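Local coordinates for protein amphiphysin (Drosophila melanogaster, PDB 1URU) that probably binds and senses curved membranes through its crescent-shaped BAR domain dimer, in keeping with a role in endocytosis, at residues A[37-42]-A[184-189]. Numbering follows the deposited sequence.
Sequences EIFDDH and ILNTEL
Phe39 reaches across to Leu189 and Asn186 and carries nearly all of the 37-42 side of this small helix-to-helix contact, which buries 134 Å² summed over both sides. The apolar part rests on one approach: CE1 of Phe39 lies 3.6 Å from CB of Leu189, and that methylene sits at the edge of the ring, near its plane, not over a face. CB of Phe39 already points at the other helix, and chi1 of -177°, with CG anti to the backbone N, carries the ring on toward Leu189, across backbones whose nearest CA atoms, those of Phe39 and Leu189, are 8.2 Å apart. Both residues are buried.

The polar neighbour is Asn186, whose amide oxygen OD1 is 3.8 Å from Phe39 CD1. It approaches the ring obliquely, with the amide and ring planes 37° apart, and no hydrogen bond links the two segments. The polar partner of OD1 is instead Arg138, which hydrogen-bonds to it through NH2 and also makes a cation-pi contact with Phe39. One arginine of a third helix thus engages both sides of the contact.

Within the BAR domain, the contact joins the first turns of helix 35-84 to helix 172-239; its centre lies about 23 Å from the centre of the chain. His190 packs edge-to-face with the Phe39 ring and Leu193 also touches Phe39, extending the contact along helix 172-239. Helix 92-156 completes the three-helix coiled coil here: its Lys134 and Arg138 touch Leu185 and Leu189, and Lys134 forms a salt bridge with Glu188.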
loop_
_atom_site.group_PDB
_atom_site.type_symbol
_atom_site.label_atom_id
_atom_site.label_comp_id
_atom_site.label_asym_id
_atom_site.label_seq_id
_atom_site.Cartn_x
_atom_site.Cartn_y
_atom_site.Cartn_z
ATOM N N GLU A 37 17.160 6.223 43.925
ATOM C CA GLU A 37 17.022 4.954 43.216
ATOM C C GLU A 37 15.618 4.855 42.629
ATOM O O GLU A 37 15.442 4.367 41.525
ATOM C CB GLU A 37 17.337 3.767 44.142
ATOM C CG GLU A 37 18.806 3.685 44.603
ATOM C CD GLU A 37 19.096 2.475 45.486
ATOM O OE1 GLU A 37 18.247 2.110 46.334
ATOM O OE2 GLU A 37 20.179 1.865 45.330
ATOM N N ILE A 38 14.624 5.353 43.355
ATOM C CA ILE A 38 13.261 5.479 42.823
ATOM C C ILE A 38 13.243 6.382 41.597
ATOM O O ILE A 38 12.526 6.114 40.653
ATOM C CB ILE A 38 12.290 6.040 43.925
ATOM C CG1 ILE A 38 11.838 4.921 44.857
ATOM C CG2 ILE A 38 11.071 6.757 43.337
ATOM C CD1 ILE A 38 11.658 5.363 46.292
ATOM N N PHE A 39 14.002 7.474 41.630
ATOM C CA PHE A 39 14.012 8.435 40.531
ATOM C C PHE A 39 14.579 7.755 39.301
ATOM O O PHE A 39 14.055 7.920 38.208
ATOM C CB PHE A 39 14.873 9.652 40.888
ATOM C CG PHE A 39 14.886 10.725 39.838
ATOM C CD1 PHE A 39 14.042 11.816 39.938
ATOM C CD2 PHE A 39 15.766 10.660 38.767
ATOM C CE1 PHE A 39 14.053 12.813 38.976
ATOM C CE2 PHE A 39 15.787 11.657 37.791
ATOM C CZ PHE A 39 14.924 12.728 37.894
ATOM N N ASP A 40 15.660 6.996 39.499
ATOM C CA ASP A 40 16.323 6.274 38.431
ATOM C C ASP A 40 15.378 5.322 37.757
ATOM O O ASP A 40 15.399 5.202 36.556
ATOM C CB ASP A 40 17.491 5.467 38.979
ATOM C CG ASP A 40 18.808 6.174 38.809
ATOM O OD1 ASP A 40 19.556 5.771 37.878
ATOM O OD2 ASP A 40 19.170 7.130 39.536
ATOM N N ASP A 41 14.575 4.618 38.543
ATOM C CA ASP A 41 13.616 3.673 38.002
ATOM C C ASP A 41 12.593 4.402 37.157
ATOM O O ASP A 41 12.188 3.893 36.117
ATOM C CB ASP A 41 12.925 2.877 39.110
ATOM C CG ASP A 41 13.811 1.786 39.696
ATOM O OD1 ASP A 41 14.943 1.594 39.226
ATOM O OD2 ASP A 41 13.469 1.079 40.664
ATOM N N HIS A 42 12.185 5.586 37.604
ATOM C CA HIS A 42 11.283 6.444 36.831
ATOM C C HIS A 42 11.893 6.851 35.497
ATOM O O HIS A 42 11.190 6.964 34.495
ATOM C CB HIS A 42 10.946 7.718 37.587
ATOM C CG HIS A 42 9.987 7.531 38.714
ATOM N ND1 HIS A 42 8.697 7.091 38.527
ATOM C CD2 HIS A 42 10.126 7.742 40.042
ATOM C CE1 HIS A 42 8.080 7.040 39.696
ATOM N NE2 HIS A 42 8.927 7.430 40.632
ATOM N N ILE A 184 12.994 21.989 44.135
ATOM C CA ILE A 184 11.725 22.170 43.411
ATOM C C ILE A 184 11.683 21.282 42.168
ATOM O O ILE A 184 10.661 20.657 41.908
ATOM C CB ILE A 184 11.407 23.668 43.078
ATOM C CG1 ILE A 184 10.023 23.810 42.421
ATOM C CG2 ILE A 184 12.423 24.265 42.112
ATOM C CD1 ILE A 184 8.803 23.171 43.199
ATOM N N LEU A 185 12.791 21.206 41.436
ATOM C CA LEU A 185 12.869 20.405 40.216
ATOM C C LEU A 185 12.745 18.908 40.505
ATOM O O LEU A 185 11.896 18.251 39.935
ATOM C CB LEU A 185 14.193 20.654 39.491
ATOM C CG LEU A 185 14.250 21.428 38.174
ATOM C CD1 LEU A 185 15.404 20.892 37.347
ATOM C CD2 LEU A 185 12.953 21.365 37.370
ATOM N N ASN A 186 13.609 18.374 41.365
ATOM C CA ASN A 186 13.536 16.978 41.807
ATOM C C ASN A 186 12.148 16.554 42.272
ATOM O O ASN A 186 11.685 15.448 41.948
ATOM C CB ASN A 186 14.516 16.726 42.952
ATOM C CG ASN A 186 14.511 15.279 43.406
ATOM O OD1 ASN A 186 14.711 14.398 42.605
ATOM N ND2 ASN A 186 14.280 15.039 44.696
ATOM N N THR A 187 11.491 17.435 43.027
ATOM C CA THR A 187 10.161 17.149 43.570
ATOM C C THR A 187 9.121 17.084 42.455
ATOM O O THR A 187 8.260 16.191 42.441
ATOM C CB THR A 187 9.779 18.200 44.637
ATOM O OG1 THR A 187 10.405 17.857 45.879
ATOM C CG2 THR A 187 8.291 18.169 44.965
ATOM N N GLU A 188 9.221 18.035 41.526
ATOM C CA GLU A 188 8.330 18.103 40.379
ATOM C C GLU A 188 8.480 16.863 39.499
ATOM O O GLU A 188 7.497 16.338 38.995
ATOM C CB GLU A 188 8.603 19.355 39.553
ATOM C CG GLU A 188 7.834 20.576 40.022
ATOM C CD GLU A 188 8.292 21.856 39.336
ATOM O OE1 GLU A 188 8.819 21.772 38.197
ATOM O OE2 GLU A 188 8.119 22.951 39.932
ATOM N N LEU A 189 9.708 16.394 39.326
ATOM C CA LEU A 189 9.951 15.227 38.502
ATOM C C LEU A 189 9.496 13.916 39.179
ATOM O O LEU A 189 9.104 12.942 38.504
ATOM C CB LEU A 189 11.430 15.162 38.099
ATOM C CG LEU A 189 11.876 15.839 36.770
ATOM C CD1 LEU A 189 10.737 16.483 35.951
ATOM C CD2 LEU A 189 12.959 16.839 37.011
#